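Local coordinates for putative iron-regulated protein A (Parabacteroides distasonis ATCC 8503, PDB 4ECG) that binds calcium ions and, as an imelysin-like protein of the peptidase M75 family, is a putative metalloendopeptidase whose physiological role remains uncertain, at residues K336-D339 and A340-I344; Y346-R349 and N350-D354; T325-S328 and L329-Q333. All coordinates share one frame; numbering follows the deposited sequence.

Contact 1: K336-D339 and A340-I344; sequences KTID and AINAI
The backbone amides of A340, I341 and N342 bond to the carbonyl oxygens of K336, T337 and I338, each four residues earlier and each at 3.0 Å from N to O, which is the repeat of an alpha helix. This is the C-terminal end of helix 324-343. The N-H...O angle reaches 171° for N342 N on I338 O; the next bond, A343 N to D339 O, falls to 130° and is weak, evidence that the regular helix is ending. Beyond it I344 N reaches back three residues, to I341 O at 3.1 Å, and I344 no longer has helical backbone angles, so the chain leaves the helix there.

On the buried side T337 and I341 are one turn apart, and their side chains meet at an oblique angle through T337 CG2 and I341 CD1. I341 holds CG1 beside its own backbone N (chi1 -66°), which lays that atom 3.3 Å from T337 O. T337 OG1 turns back along the helix to bond to Q333 O, leaving the methyl for apolar contact; that side chain also touches C365 and L368 of helix 355-377, while I338 and I341 both pack on I292 of helix 284-300. This stretch thus fills a seam between two other helices of the imelysin-like domain.

Beside it, on the way to the exposed surface, I338 and N342 run side by side in the same direction, with I338 CG2 3.7 Å from N342 ND2. A single water then ties the polar ends of D339 and N342: it donates to D339 OD1 at 3.0 Å and accepts from N342 ND2 at 2.8 Å.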
loop_
_atom_site.group_PDB
_atom_site.type_symbol
_atom_site.label_atom_id
_atom_site.label_comp_id
_atom_site.label_asym_id
_atom_site.label_seq_id
_atom_site.Cartn_x
_atom_site.Cartn_y
_atom_site.Cartn_z
ATOM N N LYS A 336 -12.769 13.897 0.325
ATOM C CA LYS A 336 -14.014 13.231 0.763
ATOM C C LYS A 336 -13.758 11.737 1.082
ATOM O O LYS A 336 -14.337 11.165 1.988
ATOM C CB LYS A 336 -15.028 13.362 -0.361
ATOM C CG LYS A 336 -16.493 13.422 0.017
ATOM C CD LYS A 336 -17.307 13.844 -1.221
ATOM C CE LYS A 336 -18.602 13.050 -1.374
ATOM N NZ LYS A 336 -19.322 13.337 -2.648
ATOM N N THR A 337 -12.834 11.126 0.361
ATOM C CA THR A 337 -12.595 9.694 0.486
ATOM C C THR A 337 -11.802 9.434 1.751
ATOM O O THR A 337 -12.139 8.525 2.485
ATOM C CB THR A 337 -11.888 9.115 -0.774
ATOM O OG1 THR A 337 -12.646 9.490 -1.944
ATOM C CG2 THR A 337 -11.720 7.576 -0.679
ATOM N N ILE A 338 -10.775 10.254 2.002
ATOM C CA ILE A 338 -9.974 10.215 3.229
ATOM C C ILE A 338 -10.851 10.526 4.435
ATOM O O ILE A 338 -10.784 9.859 5.450
ATOM C CB ILE A 338 -8.793 11.228 3.175
ATOM C CG1 ILE A 338 -7.775 10.823 2.124
ATOM C CG2 ILE A 338 -8.064 11.365 4.511
ATOM C CD1 ILE A 338 -6.827 11.968 1.676
ATOM N N ASP A 339 -11.649 11.577 4.345
ATOM C CA ASP A 339 -12.514 11.925 5.473
ATOM C C ASP A 339 -13.497 10.765 5.791
ATOM O O ASP A 339 -13.762 10.498 6.967
ATOM C CB ASP A 339 -13.279 13.255 5.227
ATOM C CG ASP A 339 -12.346 14.519 5.225
ATOM O OD1 ASP A 339 -11.112 14.493 5.471
ATOM O OD2 ASP A 339 -12.879 15.579 4.955
ATOM N N ALA A 340 -14.036 10.096 4.751
ATOM C CA ALA A 340 -15.000 8.996 4.915
ATOM C C ALA A 340 -14.298 7.785 5.553
ATOM O O ALA A 340 -14.818 7.178 6.444
ATOM C CB ALA A 340 -15.622 8.614 3.582
ATOM N N ILE A 341 -13.082 7.493 5.128
ATOM C CA ILE A 341 -12.344 6.408 5.723
ATOM C C ILE A 341 -12.129 6.724 7.198
ATOM O O ILE A 341 -12.466 5.883 8.000
ATOM C CB ILE A 341 -11.014 6.089 5.014
ATOM C CG1 ILE A 341 -11.283 5.549 3.603
ATOM C CG2 ILE A 341 -10.232 5.098 5.851
ATOM C CD1 ILE A 341 -10.122 5.563 2.609
ATOM N N ASN A 342 -11.650 7.936 7.538
ATOM C CA ASN A 342 -11.396 8.351 8.929
ATOM C C ASN A 342 -12.644 8.361 9.846
ATOM O O ASN A 342 -12.520 8.237 11.046
ATOM C CB ASN A 342 -10.741 9.750 9.002
ATOM C CG ASN A 342 -9.303 9.794 8.492
ATOM O OD1 ASN A 342 -8.638 8.783 8.382
ATOM N ND2 ASN A 342 -8.836 10.998 8.155
ATOM N N ALA A 343 -13.830 8.527 9.283
ATOM C CA ALA A 343 -15.056 8.587 10.068
ATOM C C ALA A 343 -15.539 7.179 10.455
ATOM O O ALA A 343 -16.391 7.048 11.359
ATOM C CB ALA A 343 -16.163 9.363 9.313
ATOM N N ILE A 344 -15.046 6.139 9.773
ATOM C CA ILE A 344 -15.392 4.736 10.160
ATOM C C ILE A 344 -14.914 4.470 11.571
ATOM O O ILE A 344 -13.822 4.896 11.979
ATOM C CB ILE A 344 -14.842 3.622 9.218
ATOM C CG1 ILE A 344 -15.431 3.790 7.800
ATOM C CG2 ILE A 344 -15.201 2.232 9.754
ATOM C CD1 ILE A 344 -14.683 3.105 6.696
HETATM O O HOH W 1 -10.730 13.068 8.130
#

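Contact 2: Y346-R349 and N350-D354; sequences YPFR and NNLGD
L352 lies across F348 in the connection between helices 324-343 and 355-377, and the chain here folds through a short 3-10 turn. From CB, the leucine chain runs with CG anti to its own carbonyl carbon (chi1 -64°), and CG comes 3.4 Å from F348 O. Of the two branches, CD1 stays near R349 O, whereas CD2 sits over the ring of F348. It is 3.5 Å from the ring centroid and 12° off the normal, a CH-pi contact over the face, with the two side chains nearly at right angles.

The backbone of the turn is pinned at the carbonyl oxygen of P347, a proline preceded by a cis peptide bond. N351 ND2 donates to P347 O at 2.7 Å with a nearly straight N-H...O angle of 169°, the oxygen lying in the amide plane of the asparagine. N350 N donates to the same oxygen at 3.1 Å, and the two donors arrive from opposite faces of the carbonyl plane. One residue on, N351 N bonds to F348 O, and a water joins R349 O to L352 N.

R349 lies alongside N350 with its chain folded at chi2 and chi3, and its CD is 3.3 Å from N350 OD1. Its guanidinium is bound beyond the turn, by a salt bridge to D158 and a hydrogen bond to A265 O. F348 packs on I251 and V255 of helix 239-259 and L352 on W258 of the same helix, so the CH-pi pair rests on that helix, while D158, between strands 156-157 and 160-161, ties the turn to the small hairpin.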
loop_
_atom_site.group_PDB
_atom_site.type_symbol
_atom_site.label_atom_id
_atom_site.label_comp_id
_atom_site.label_asym_id
_atom_site.label_seq_id
_atom_site.Cartn_x
_atom_site.Cartn_y
_atom_site.Cartn_z
ATOM N N TYR A 346 -13.401 2.991 14.845
ATOM C CA TYR A 346 -12.120 2.372 15.117
ATOM C C TYR A 346 -12.204 1.466 16.308
ATOM O O TYR A 346 -12.835 1.813 17.320
ATOM C CB TYR A 346 -11.074 3.461 15.416
ATOM C CG TYR A 346 -9.747 2.928 15.947
ATOM C CD1 TYR A 346 -8.728 2.569 15.084
ATOM C CD2 TYR A 346 -9.531 2.774 17.319
ATOM C CE1 TYR A 346 -7.513 2.100 15.583
ATOM C CE2 TYR A 346 -8.325 2.299 17.817
ATOM C CZ TYR A 346 -7.331 1.969 16.945
ATOM O OH TYR A 346 -6.157 1.533 17.414
ATOM N N PRO A 347 -11.541 0.311 16.235
ATOM C CA PRO A 347 -10.841 -0.216 15.079
ATOM C C PRO A 347 -11.870 -0.825 14.131
ATOM O O PRO A 347 -12.951 -1.174 14.583
ATOM C CB PRO A 347 -9.988 -1.304 15.695
ATOM C CG PRO A 347 -10.877 -1.884 16.767
ATOM C CD PRO A 347 -11.634 -0.691 17.313
ATOM N N PHE A 348 -11.530 -0.991 12.854
ATOM C CA PHE A 348 -12.460 -1.570 11.811
ATOM C C PHE A 348 -12.902 -2.958 12.184
ATOM O O PHE A 348 -14.042 -3.325 11.984
ATOM C CB PHE A 348 -11.717 -1.677 10.496
ATOM C CG PHE A 348 -12.569 -2.014 9.285
ATOM C CD1 PHE A 348 -13.842 -1.477 9.108
ATOM C CD2 PHE A 348 -12.041 -2.802 8.280
ATOM C CE1 PHE A 348 -14.560 -1.749 7.968
ATOM C CE2 PHE A 348 -12.751 -3.086 7.131
ATOM C CZ PHE A 348 -14.011 -2.555 6.975
ATOM N N ARG A 349 -12.002 -3.757 12.728
ATOM C CA ARG A 349 -12.443 -5.105 13.156
ATOM C C ARG A 349 -13.563 -5.193 14.155
ATOM O O ARG A 349 -14.124 -6.279 14.286
ATOM C CB ARG A 349 -11.274 -6.006 13.598
ATOM C CG ARG A 349 -10.497 -5.537 14.801
ATOM C CD ARG A 349 -11.128 -5.915 16.093
ATOM N NE ARG A 349 -10.725 -7.212 16.559
ATOM C CZ ARG A 349 -11.533 -8.255 16.728
ATOM N NH1 ARG A 349 -12.811 -8.222 16.382
ATOM N NH2 ARG A 349 -11.039 -9.349 17.281
ATOM N N ASN A 350 -13.863 -4.116 14.890
ATOM C CA ASN A 350 -15.015 -4.099 15.793
ATOM C C ASN A 350 -16.156 -3.277 15.300
ATOM O O ASN A 350 -17.125 -3.075 16.004
ATOM C CB ASN A 350 -14.597 -3.602 17.192
ATOM C CG ASN A 350 -13.821 -4.636 17.962
ATOM O OD1 ASN A 350 -14.008 -5.828 17.774
ATOM N ND2 ASN A 350 -12.931 -4.192 18.813
ATOM N N ASN A 351 -16.076 -2.783 14.082
ATOM C CA ASN A 351 -17.087 -1.876 13.572
ATOM C C ASN A 351 -17.489 -2.239 12.161
ATOM O O ASN A 351 -17.846 -1.366 11.351
ATOM C CB ASN A 351 -16.513 -0.437 13.619
ATOM C CG ASN A 351 -16.393 0.100 15.043
ATOM O OD1 ASN A 351 -17.378 0.571 15.605
ATOM N ND2 ASN A 351 -15.187 0.012 15.638
ATOM N N LEU A 352 -17.413 -3.520 11.845
ATOM C CA LEU A 352 -17.806 -3.982 10.514
ATOM C C LEU A 352 -19.305 -3.773 10.295
ATOM O O LEU A 352 -19.744 -3.679 9.172
ATOM C CB LEU A 352 -17.415 -5.443 10.276
ATOM C CG LEU A 352 -15.906 -5.684 10.294
ATOM C CD1 LEU A 352 -15.651 -7.173 10.441
ATOM C CD2 LEU A 352 -15.142 -5.081 9.106
ATOM N N GLY A 353 -20.064 -3.605 11.367
ATOM C CA GLY A 353 -21.464 -3.219 11.255
ATOM C C GLY A 353 -21.748 -1.725 11.333
ATOM O O GLY A 353 -22.885 -1.348 11.603
ATOM N N ASP A 354 -20.742 -0.881 11.095
ATOM C CA ASP A 354 -20.914 0.582 11.117
ATOM C C ASP A 354 -21.415 1.114 9.765
ATOM O O ASP A 354 -20.760 1.914 9.136
ATOM C CB ASP A 354 -19.584 1.259 11.522
ATOM C CG ASP A 354 -19.735 2.753 11.801
ATOM O OD1 ASP A 354 -20.853 3.180 12.087
ATOM O OD2 ASP A 354 -18.745 3.519 11.721
HETATM O O HOH W 2 -16.760 -5.762 13.717
#

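Contact 3: T325-S328 and L329-Q333; sequences TLDS and LMVVQ
Two torsions bring D327 and V331 together: D327 puts CG trans to its backbone N (chi1 169°), while V331 keeps CG2 beside its own N and trans to its carbonyl carbon. That methyl then lies 3.2 Å from D327 O and faces the carboxylate, 3.9 Å from D327 OD1, the side chains meeting aslant. Between the same residues V331 N bonds to D327 O at 2.8 Å, with a C=O...N angle of 164°, so the donor is nearly along the C=O axis. Matching i to i+4 bonds join L329 N to T325 O, M330 N to L326 O and V332 N to S328 O, the evidence for regular alpha helix throughout.

One apolar pair follows the same spacing: L326 CD1 reaches selenomethionine M330 at CG, 4.3 Å away. Separately, L329 CG makes a carbon-to-carbonyl contact, 3.5 Å from T325 O. The M330 chain, bent at chi2 and chi3, then leads its selenium end away from this turn.

D327 is buried, and its OD1 is hydrogen-bonded to H316 ND1 and Y299 OH, which would restrict the carboxylate's rotation beside the valine methyl. These bonds link helix 324-343 to helices 315-322 and 284-300. M330 packs on L368 and L372 of helix 355-377, and L326 meets V374 of that helix together with F16 and L19 of the N-terminal segment.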
loop_
_atom_site.group_PDB
_atom_site.type_symbol
_atom_site.label_atom_id
_atom_site.label_comp_id
_atom_site.label_asym_id
_atom_site.label_seq_id
_atom_site.Cartn_x
_atom_site.Cartn_y
_atom_site.Cartn_z
ATOM N N THR A 325 -13.132 22.237 -13.733
ATOM C CA THR A 325 -14.223 21.607 -13.007
ATOM C C THR A 325 -13.845 20.169 -12.628
ATOM O O THR A 325 -14.050 19.752 -11.513
ATOM C CB THR A 325 -15.542 21.645 -13.822
ATOM O OG1 THR A 325 -15.826 22.997 -14.189
ATOM C CG2 THR A 325 -16.727 21.120 -13.024
ATOM N N LEU A 326 -13.282 19.419 -13.560
ATOM C CA LEU A 326 -12.842 18.066 -13.302
ATOM C C LEU A 326 -11.783 18.094 -12.211
ATOM O O LEU A 326 -11.843 17.294 -11.290
ATOM C CB LEU A 326 -12.282 17.408 -14.578
ATOM C CG LEU A 326 -11.466 16.134 -14.416
ATOM C CD1 LEU A 326 -12.281 15.028 -13.783
ATOM C CD2 LEU A 326 -10.981 15.726 -15.804
ATOM N N ASP A 327 -10.816 18.999 -12.298
ATOM C CA ASP A 327 -9.780 19.077 -11.253
ATOM C C ASP A 327 -10.397 19.403 -9.877
ATOM O O ASP A 327 -10.060 18.817 -8.829
ATOM C CB ASP A 327 -8.726 20.138 -11.572
ATOM C CG ASP A 327 -7.824 20.406 -10.386
ATOM O OD1 ASP A 327 -7.118 19.466 -9.995
ATOM O OD2 ASP A 327 -7.841 21.516 -9.821
ATOM N N SER A 328 -11.295 20.369 -9.895
ATOM C CA SER A 328 -11.936 20.801 -8.685
ATOM C C SER A 328 -12.736 19.633 -8.119
ATOM O O SER A 328 -12.711 19.415 -6.919
ATOM C CB SER A 328 -12.802 21.995 -9.004
ATOM O OG SER A 328 -13.417 22.425 -7.843
ATOM N N LEU A 329 -13.377 18.838 -8.978
ATOM C CA LEU A 329 -14.126 17.675 -8.480
ATOM C C LEU A 329 -13.198 16.572 -7.854
ATOM O O LEU A 329 -13.618 15.844 -6.937
ATOM C CB LEU A 329 -15.005 17.086 -9.585
ATOM C CG LEU A 329 -16.342 17.743 -9.887
ATOM C CD1 LEU A 329 -16.875 17.050 -11.139
ATOM C CD2 LEU A 329 -17.369 17.678 -8.721
HETATM N N MSE A 330 -11.970 16.467 -8.377
HETATM C CA MSE A 330 -10.934 15.572 -7.901
HETATM C C MSE A 330 -10.330 16.010 -6.602
HETATM O O MSE A 330 -10.059 15.166 -5.730
HETATM C CB MSE A 330 -9.783 15.454 -8.903
HETATM C CG MSE A 330 -10.055 14.527 -10.110
HETATM SE SE MSE A 330 -10.060 12.658 -9.689
HETATM C CE MSE A 330 -8.619 12.549 -8.411
ATOM N N VAL A 331 -10.076 17.307 -6.483
ATOM C CA VAL A 331 -9.613 17.867 -5.218
ATOM C C VAL A 331 -10.616 17.494 -4.101
ATOM O O VAL A 331 -10.223 16.925 -3.102
ATOM C CB VAL A 331 -9.406 19.409 -5.332
ATOM C CG1 VAL A 331 -9.188 20.048 -3.950
ATOM C CG2 VAL A 331 -8.260 19.688 -6.304
ATOM N N VAL A 332 -11.907 17.774 -4.317
ATOM C CA VAL A 332 -12.972 17.482 -3.350
ATOM C C VAL A 332 -12.999 15.977 -3.053
ATOM O O VAL A 332 -13.050 15.556 -1.908
ATOM C CB VAL A 332 -14.364 18.002 -3.867
ATOM C CG1 VAL A 332 -15.544 17.314 -3.166
ATOM C CG2 VAL A 332 -14.474 19.552 -3.756
ATOM N N GLN A 333 -12.883 15.155 -4.075
ATOM C CA GLN A 333 -13.106 13.730 -3.923
ATOM C C GLN A 333 -11.985 13.030 -3.174
ATOM O O GLN A 333 -12.261 12.093 -2.429
ATOM C CB GLN A 333 -13.300 13.060 -5.294
ATOM C CG GLN A 333 -13.939 11.705 -5.240
ATOM C CD GLN A 333 -15.341 11.707 -4.655
ATOM O OE1 GLN A 333 -16.171 12.536 -5.000
ATOM N NE2 GLN A 333 -15.622 10.734 -3.778
#

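From the N terminus, contact 3 comes first, in the opening turns of helix 324-343; contact 1 follows farther along the same helix, their centres 16 Å apart, and contact 2 lies in the loop beyond. The three stand in series, neither nested nor crossed, and each closes only a turn of its own. Contacts 1 and 2 touch where I344 CA packs on D354 OD2, the carboxylate oxygen that also bonds to G345 N and H357, so D354 bridges the end of helix 324-343 and the start of helix 355-377. Contacts 1 and 3 share flanking helices 284-300 and 355-377, whereas contact 2 turns to helix 239-259.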